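Local coordinates for ferric uptake regulation protein (Vibrio cholerae, PDB 2W57) that probably acts as an iron-responsive, dimeric transcriptional repressor that binds metal ions and controls genes of iron uptake through winged-helix DNA-binding domains, at residues L20-V25 with R57-F62; S35-Y40 with I50-V55. One frame throughout, in Å; residues are numbered along the deposited sequence.

Contact 1 (L20-V25 with R57-F62)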
ATOM      1  N   LEU A  20      17.132  -9.181 -18.039  1.00 18.90           N
ATOM      2  CA  LEU A  20      17.448 -10.596 -17.759  1.00 19.13           C
ATOM      3  C   LEU A  20      17.976 -10.830 -16.345  1.00 19.61           C
ATOM      4  O   LEU A  20      17.560 -11.769 -15.660  1.00 19.58           O
ATOM      5  CB  LEU A  20      18.473 -11.147 -18.764  1.00 18.70           C
ATOM      6  CG  LEU A  20      18.107 -11.282 -20.248  1.00 18.01           C
ATOM      7  CD1 LEU A  20      19.308 -11.758 -21.031  1.00 16.20           C
ATOM      8  CD2 LEU A  20      16.911 -12.210 -20.481  1.00 17.17           C
ATOM      9  N   LYS A  21      18.891  -9.959 -15.932  1.00 20.32           N
ATOM     10  CA  LYS A  21      19.597 -10.057 -14.667  1.00 21.09           C
ATOM     11  C   LYS A  21      18.704  -9.759 -13.486  1.00 21.22           C
ATOM     12  O   LYS A  21      18.901 -10.306 -12.401  1.00 21.71           O
ATOM     13  CB  LYS A  21      20.780  -9.087 -14.660  1.00 21.33           C
ATOM     14  CG  LYS A  21      21.956  -9.577 -15.483  1.00 23.89           C
ATOM     15  CD  LYS A  21      23.131  -8.628 -15.355  1.00 27.40           C
ATOM     16  CE  LYS A  21      24.309  -9.104 -16.187  1.00 27.75           C
ATOM     17  NZ  LYS A  21      25.045 -10.180 -15.507  1.00 29.04           N
ATOM     18  N   ILE A  22      17.735  -8.876 -13.691  1.00 21.27           N
ATOM     19  CA  ILE A  22      16.787  -8.546 -12.646  1.00 21.01           C
ATOM     20  C   ILE A  22      15.744  -9.646 -12.569  1.00 21.80           C
ATOM     21  O   ILE A  22      15.295  -9.984 -11.481  1.00 22.38           O
ATOM     22  CB  ILE A  22      16.138  -7.158 -12.873  1.00 20.68           C
ATOM     23  CG1 ILE A  22      17.177  -6.061 -12.598  1.00 19.36           C
ATOM     24  CG2 ILE A  22      14.901  -6.990 -11.997  1.00 19.60           C
ATOM     25  CD1 ILE A  22      16.750  -4.677 -12.949  1.00 17.70           C
ATOM     26  N   LEU A  23      15.366 -10.215 -13.711  1.00 22.22           N
ATOM     27  CA  LEU A  23      14.401 -11.312 -13.710  1.00 23.20           C
ATOM     28  C   LEU A  23      15.000 -12.563 -13.054  1.00 23.50           C
ATOM     29  O   LEU A  23      14.375 -13.178 -12.191  1.00 23.57           O
ATOM     30  CB  LEU A  23      13.903 -11.607 -15.129  1.00 23.37           C
ATOM     31  CG  LEU A  23      12.872 -12.717 -15.367  1.00 23.90           C
ATOM     32  CD1 LEU A  23      11.587 -12.476 -14.578  1.00 23.64           C
ATOM     33  CD2 LEU A  23      12.571 -12.823 -16.859  1.00 23.47           C
ATOM     34  N   GLU A  24      16.208 -12.928 -13.475  1.00 24.03           N
ATOM     35  CA  GLU A  24      17.011 -13.940 -12.803  1.00 25.03           C
ATOM     36  C   GLU A  24      16.881 -13.817 -11.277  1.00 24.86           C
ATOM     37  O   GLU A  24      16.528 -14.779 -10.596  1.00 24.92           O
ATOM     38  CB  GLU A  24      18.463 -13.746 -13.211  1.00 25.67           C
ATOM     39  CG  GLU A  24      19.383 -14.935 -13.063  1.00 29.60           C
ATOM     40  CD  GLU A  24      20.543 -14.868 -14.071  1.00 35.81           C
ATOM     41  OE1 GLU A  24      21.537 -15.640 -13.934  1.00 38.49           O
ATOM     42  OE2 GLU A  24      20.456 -14.036 -15.016  1.00 37.01           O
ATOM     43  N   VAL A  25      17.140 -12.627 -10.739  1.00 24.47           N
ATOM     44  CA  VAL A  25      17.068 -12.447  -9.298  1.00 24.40           C
ATOM     45  C   VAL A  25      15.677 -12.730  -8.779  1.00 24.61           C
ATOM     46  O   VAL A  25      15.527 -13.431  -7.772  1.00 25.25           O
ATOM     47  CB  VAL A  25      17.540 -11.049  -8.831  1.00 24.33           C
ATOM     48  CG1 VAL A  25      17.136 -10.807  -7.378  1.00 23.61           C
ATOM     49  CG2 VAL A  25      19.063 -10.914  -8.991  1.00 23.91           C
ATOM     50  N   ARG A  57      13.062   1.317 -12.877  1.00 18.97           N
ATOM     51  CA  ARG A  57      12.517   1.453 -14.218  1.00 20.41           C
ATOM     52  C   ARG A  57      12.086   0.055 -14.715  1.00 20.02           C
ATOM     53  O   ARG A  57      10.959  -0.112 -15.203  1.00 19.73           O
ATOM     54  CB  ARG A  57      13.531   2.152 -15.148  1.00 20.74           C
ATOM     55  CG  ARG A  57      13.186   2.157 -16.659  1.00 23.15           C
ATOM     56  CD  ARG A  57      14.336   2.681 -17.587  1.00 23.40           C
ATOM     57  NE  ARG A  57      15.564   1.851 -17.617  1.00 30.62           N
ATOM     58  CZ  ARG A  57      15.697   0.641 -18.206  1.00 33.36           C
ATOM     59  NH1 ARG A  57      14.673   0.038 -18.825  1.00 32.51           N
ATOM     60  NH2 ARG A  57      16.877   0.006 -18.164  1.00 33.46           N
ATOM     61  N   VAL A  58      12.955  -0.952 -14.524  1.00 19.85           N
ATOM     62  CA  VAL A  58      12.667  -2.323 -14.957  1.00 19.35           C
ATOM     63  C   VAL A  58      11.472  -2.948 -14.213  1.00 19.98           C
ATOM     64  O   VAL A  58      10.591  -3.542 -14.842  1.00 19.88           O
ATOM     65  CB  VAL A  58      13.900  -3.257 -14.880  1.00 19.64           C
ATOM     66  CG1 VAL A  58      13.492  -4.720 -15.206  1.00 18.19           C
ATOM     67  CG2 VAL A  58      15.028  -2.776 -15.818  1.00 18.00           C
ATOM     68  N   LEU A  59      11.439  -2.812 -12.889  1.00 20.28           N
ATOM     69  CA  LEU A  59      10.320  -3.329 -12.109  1.00 20.95           C
ATOM     70  C   LEU A  59       8.974  -2.706 -12.494  1.00 21.94           C
ATOM     71  O   LEU A  59       7.963  -3.415 -12.543  1.00 22.19           O
ATOM     72  CB  LEU A  59      10.585  -3.196 -10.612  1.00 21.04           C
ATOM     73  CG  LEU A  59      11.655  -4.146 -10.070  1.00 20.17           C
ATOM     74  CD1 LEU A  59      12.033  -3.803  -8.646  1.00 18.12           C
ATOM     75  CD2 LEU A  59      11.174  -5.594 -10.191  1.00 20.08           C
ATOM     76  N   ASN A  60       8.956  -1.407 -12.789  1.00 22.75           N
ATOM     77  CA  ASN A  60       7.767  -0.772 -13.368  1.00 24.07           C
ATOM     78  C   ASN A  60       7.304  -1.372 -14.702  1.00 24.65           C
ATOM     79  O   ASN A  60       6.093  -1.564 -14.922  1.00 25.11           O
ATOM     80  CB  ASN A  60       7.998   0.713 -13.585  1.00 24.38           C
ATOM     81  CG  ASN A  60       7.594   1.524 -12.411  1.00 26.49           C
ATOM     82  OD1 ASN A  60       8.359   1.674 -11.445  1.00 28.23           O
ATOM     83  ND2 ASN A  60       6.382   2.067 -12.468  1.00 28.04           N
ATOM     84  N   GLN A  61       8.265  -1.612 -15.599  1.00 24.80           N
ATOM     85  CA  GLN A  61       7.997  -2.189 -16.913  1.00 25.14           C
ATOM     86  C   GLN A  61       7.467  -3.612 -16.720  1.00 24.45           C
ATOM     87  O   GLN A  61       6.542  -4.035 -17.406  1.00 24.78           O
ATOM     88  CB  GLN A  61       9.270  -2.185 -17.782  1.00 24.89           C
ATOM     89  CG  GLN A  61       9.894  -0.815 -18.011  1.00 25.60           C
ATOM     90  CD  GLN A  61      11.311  -0.835 -18.667  1.00 27.69           C
ATOM     91  OE1 GLN A  61      12.154  -1.736 -18.438  1.00 28.47           O
ATOM     92  NE2 GLN A  61      11.570   0.191 -19.483  1.00 30.75           N
ATOM     93  N   PHE A  62       8.040  -4.336 -15.762  1.00 23.70           N
ATOM     94  CA  PHE A  62       7.570  -5.676 -15.426  1.00 23.21           C
ATOM     95  C   PHE A  62       6.159  -5.630 -14.839  1.00 23.55           C
ATOM     96  O   PHE A  62       5.340  -6.514 -15.105  1.00 23.35           O
ATOM     97  CB  PHE A  62       8.512  -6.327 -14.414  1.00 22.18           C
ATOM     98  CG  PHE A  62       9.790  -6.841 -14.998  1.00 20.61           C
ATOM     99  CD1 PHE A  62      10.116  -6.607 -16.328  1.00 19.14           C
ATOM    100  CD2 PHE A  62      10.682  -7.561 -14.201  1.00 18.60           C
ATOM    101  CE1 PHE A  62      11.300  -7.105 -16.859  1.00 19.76           C
ATOM    102  CE2 PHE A  62      11.864  -8.048 -14.713  1.00 17.98           C
ATOM    103  CZ  PHE A  62      12.182  -7.825 -16.046  1.00 19.24           C
TER

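Contact 2 (S35-Y40 with I50-V55)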
ATOM      1  N   SER A  35      11.781  -5.727  -2.305  1.00 23.96           N
ATOM      2  CA  SER A  35      11.724  -4.320  -2.651  1.00 23.12           C
ATOM      3  C   SER A  35      12.758  -4.024  -3.716  1.00 23.14           C
ATOM      4  O   SER A  35      13.712  -4.786  -3.885  1.00 23.44           O
ATOM      5  CB  SER A  35      11.993  -3.466  -1.424  1.00 22.76           C
ATOM      6  OG  SER A  35      13.288  -3.713  -0.938  1.00 21.36           O
ATOM      7  N   ALA A  36      12.572  -2.918  -4.430  1.00 23.18           N
ATOM      8  CA  ALA A  36      13.581  -2.416  -5.366  1.00 23.55           C
ATOM      9  C   ALA A  36      14.977  -2.242  -4.728  1.00 23.59           C
ATOM     10  O   ALA A  36      15.987  -2.447  -5.388  1.00 23.32           O
ATOM     11  CB  ALA A  36      13.115  -1.107  -5.979  1.00 23.38           C
ATOM     12  N   GLU A  37      15.021  -1.874  -3.449  1.00 24.33           N
ATOM     13  CA  GLU A  37      16.287  -1.628  -2.748  1.00 25.27           C
ATOM     14  C   GLU A  37      16.992  -2.940  -2.479  1.00 25.19           C
ATOM     15  O   GLU A  37      18.191  -3.081  -2.718  1.00 25.08           O
ATOM     16  CB  GLU A  37      16.059  -0.888  -1.432  1.00 25.39           C
ATOM     17  CG  GLU A  37      15.521   0.543  -1.584  1.00 29.03           C
ATOM     18  CD  GLU A  37      14.011   0.645  -1.931  1.00 33.30           C
ATOM     19  OE1 GLU A  37      13.236  -0.340  -1.768  1.00 33.69           O
ATOM     20  OE2 GLU A  37      13.601   1.745  -2.378  1.00 34.81           O
ATOM     21  N   GLU A  38      16.228  -3.914  -1.997  1.00 25.32           N
ATOM     22  CA  GLU A  38      16.785  -5.202  -1.640  1.00 25.10           C
ATOM     23  C   GLU A  38      17.300  -5.850  -2.907  1.00 24.42           C
ATOM     24  O   GLU A  38      18.405  -6.398  -2.920  1.00 24.61           O
ATOM     25  CB  GLU A  38      15.744  -6.079  -0.942  1.00 25.25           C
ATOM     26  CG  GLU A  38      15.405  -5.662   0.487  1.00 27.33           C
ATOM     27  CD  GLU A  38      13.967  -6.038   0.907  1.00 32.28           C
ATOM     28  OE1 GLU A  38      13.184  -6.574   0.076  1.00 33.34           O
ATOM     29  OE2 GLU A  38      13.601  -5.771   2.078  1.00 34.52           O
ATOM     30  N   LEU A  39      16.508  -5.746  -3.972  1.00 23.27           N
ATOM     31  CA  LEU A  39      16.875  -6.277  -5.283  1.00 22.42           C
ATOM     32  C   LEU A  39      18.167  -5.636  -5.836  1.00 21.51           C
ATOM     33  O   LEU A  39      19.040  -6.318  -6.385  1.00 20.90           O
ATOM     34  CB  LEU A  39      15.686  -6.097  -6.237  1.00 22.67           C
ATOM     35  CG  LEU A  39      15.705  -6.441  -7.736  1.00 23.26           C
ATOM     36  CD1 LEU A  39      16.718  -7.511  -8.081  1.00 21.22           C
ATOM     37  CD2 LEU A  39      14.289  -6.824  -8.203  1.00 22.67           C
ATOM     38  N   TYR A  40      18.272  -4.322  -5.684  1.00 20.80           N
ATOM     39  CA  TYR A  40      19.488  -3.585  -6.014  1.00 19.81           C
ATOM     40  C   TYR A  40      20.675  -4.116  -5.213  1.00 20.24           C
ATOM     41  O   TYR A  40      21.715  -4.424  -5.802  1.00 20.26           O
ATOM     42  CB  TYR A  40      19.275  -2.087  -5.767  1.00 18.89           C
ATOM     43  CG  TYR A  40      20.533  -1.265  -5.681  1.00 16.76           C
ATOM     44  CD1 TYR A  40      21.297  -1.017  -6.818  1.00 14.94           C
ATOM     45  CD2 TYR A  40      20.960  -0.738  -4.465  1.00 14.99           C
ATOM     46  CE1 TYR A  40      22.456  -0.276  -6.759  1.00 14.28           C
ATOM     47  CE2 TYR A  40      22.138   0.014  -4.388  1.00 15.74           C
ATOM     48  CZ  TYR A  40      22.874   0.242  -5.552  1.00 16.57           C
ATOM     49  OH  TYR A  40      24.024   0.997  -5.513  1.00 17.60           O
ATOM     50  N   ILE A  50      24.236  -2.432 -12.068  1.00 17.27           N
ATOM     51  CA  ILE A  50      22.932  -1.854 -12.322  1.00 16.49           C
ATOM     52  C   ILE A  50      22.522  -0.951 -11.145  1.00 16.76           C
ATOM     53  O   ILE A  50      22.397  -1.421 -10.008  1.00 17.49           O
ATOM     54  CB  ILE A  50      21.879  -2.965 -12.537  1.00 16.63           C
ATOM     55  CG1 ILE A  50      22.308  -3.927 -13.658  1.00 15.28           C
ATOM     56  CG2 ILE A  50      20.527  -2.366 -12.820  1.00 16.33           C
ATOM     57  CD1 ILE A  50      21.509  -5.195 -13.719  1.00 12.35           C
ATOM     58  N   GLY A  51      22.328   0.343 -11.415  1.00 15.93           N
ATOM     59  CA  GLY A  51      21.922   1.293 -10.385  1.00 14.75           C
ATOM     60  C   GLY A  51      20.480   1.065  -9.963  1.00 14.62           C
ATOM     61  O   GLY A  51      19.750   0.309 -10.612  1.00 14.38           O
ATOM     62  N   LEU A  52      20.066   1.718  -8.873  1.00 13.92           N
ATOM     63  CA  LEU A  52      18.740   1.492  -8.307  1.00 13.18           C
ATOM     64  C   LEU A  52      17.619   2.113  -9.184  1.00 14.04           C
ATOM     65  O   LEU A  52      16.476   1.616  -9.193  1.00 14.37           O
ATOM     66  CB  LEU A  52      18.687   1.966  -6.833  1.00 12.94           C
ATOM     67  CG  LEU A  52      17.325   2.145  -6.135  1.00 11.68           C
ATOM     68  CD1 LEU A  52      16.685   0.807  -5.823  1.00 10.89           C
ATOM     69  CD2 LEU A  52      17.410   2.962  -4.876  1.00 11.45           C
ATOM     70  N   ALA A  53      17.942   3.193  -9.911  1.00 13.98           N
ATOM     71  CA  ALA A  53      17.002   3.810 -10.845  1.00 13.54           C
ATOM     72  C   ALA A  53      16.602   2.823 -11.957  1.00 13.92           C
ATOM     73  O   ALA A  53      15.428   2.716 -12.303  1.00 13.98           O
ATOM     74  CB  ALA A  53      17.581   5.060 -11.414  1.00 12.98           C
ATOM     75  N   THR A  54      17.573   2.072 -12.479  1.00 14.52           N
ATOM     76  CA  THR A  54      17.305   1.028 -13.484  1.00 14.44           C
ATOM     77  C   THR A  54      16.411  -0.053 -12.893  1.00 14.91           C
ATOM     78  O   THR A  54      15.413  -0.434 -13.503  1.00 15.05           O
ATOM     79  CB  THR A  54      18.600   0.396 -14.023  1.00 14.07           C
ATOM     80  OG1 THR A  54      19.346   1.397 -14.719  1.00 14.34           O
ATOM     81  CG2 THR A  54      18.295  -0.740 -14.965  1.00 12.86           C
ATOM     82  N   VAL A  55      16.757  -0.509 -11.692  1.00 15.31           N
ATOM     83  CA  VAL A  55      15.957  -1.496 -10.970  1.00 15.83           C
ATOM     84  C   VAL A  55      14.515  -1.036 -10.898  1.00 16.60           C
ATOM     85  O   VAL A  55      13.595  -1.769 -11.281  1.00 17.37           O
ATOM     86  CB  VAL A  55      16.511  -1.791  -9.561  1.00 15.82           C
ATOM     87  CG1 VAL A  55      15.623  -2.771  -8.847  1.00 15.62           C
ATOM     88  CG2 VAL A  55      17.919  -2.358  -9.659  1.00 14.19           C
TER

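Contact 1 (L20-V25 with R57-F62)
Ile-22 pushes its end against Val-58, the two side chains meeting tip to tip, with Ile-22 CD1 3.7 Å from Val-58 CB and 3.8 Å from Val-58 CG2. CG1, anti to the carbonyl carbon (chi1 -72°), carries CD1 to the valine, while CG2, beside the same valine, extends the contact to Phe-62, 4.2 Å from its CE2, and more loosely to Leu-59, 4.4 Å from its CD2. Leu-23 adds its CB, which comes obliquely to the same Phe-62 CE2 at 4.1 Å. The ring is also backed from within its own helix: one turn earlier, Val-58 CG1 sits 3.5 Å above one face, offset toward the rim. These residues join helix 17-26 to helix 52-64, which by its place in the helix-turn-helix of the winged-helix domain is probably the recognition helix. The axes of the two segments pass 10.6 Å apart at a crossing angle of -72°, and a steep crossing like this confines the contact to a few side chains. Branched aliphatics suit the point of crossing because they fill it from a short stem; the longer Phe-62 reaches on to Leu-8 of helix 4-10 and to Val-68 of the wing. Ile-22 also packs on Leu-39 and Leu-43 of helix 36-45, the third helix of this core.

Contact 2 (S35-Y40 with I50-V55)
The helix-turn-helix unit is closed here, where the first turns of helix 36-45 pack against the start of helix 52-64. Tyr-40 lies across Leu-52 at about a right angle, and Leu-52 CB makes a CH-pi contact over one face of the ring, 4.1 Å from its centroid and 19° off the ring normal. The carbonyl of the connecting loop meets the ring differently: Ile-50 O is at the edge, near the ring plane, 3.4 Å from Tyr-40 CD1. With CG anti to the backbone N (chi1 163°), the tyrosine leans over the incoming chain just as it enters the second helix. Leu-52 CD1 rests on the Ala-36 backbone, 3.4 Å from Ala-36 O, and lies near Ala-36 CB as well. Deeper in, Val-55 CG1 packs 3.8 Å from Leu-39 CG and over Ala-36, while its CG2 lies 4.1 Å from Tyr-40 CB. Alanine suits position 36 because, without a longer side chain, it lets Leu-52 CD1 and Val-55 CG1 come onto both its CB and its carbonyl O. In this winged-helix fold a capping box closes the N-terminus of helix 36-45, with Ser-35 at the N-cap: Glu-38 N donates to Ser-35 OG, and Ser-35 N donates to Glu-38 OE1 at 2.9 Å, approaching from above the carboxylate plane. Glu-38 is also salt-bridged to Lys-77, while Glu-37 turns its carboxylate to the hydroxyl of Tyr-56 through a hydrogen bond.

Overall arrangement
Helix 52-64 is common to both contacts: contact 2 holds its first turn to helix 36-45, and contact 1 holds a later part to helix 17-26. Together they fix these three helices of the winged-helix domain in one shared core, and the centres of the two contacts are about 9 Å apart. Leu-39 of contact 2 bridges them, packing on Ile-22, Val-25 and Leu-59 of contact 1, and Ile-22 also meets Val-55. The chemistry follows the depth. Contact 1 is wholly buried and its touching groups are aliphatic or phenyl. Contact 2 is partly buried, and there a tyrosine ring, the carbon stem of a glutamate and loop backbone join the aliphatic residues as it nears the surface.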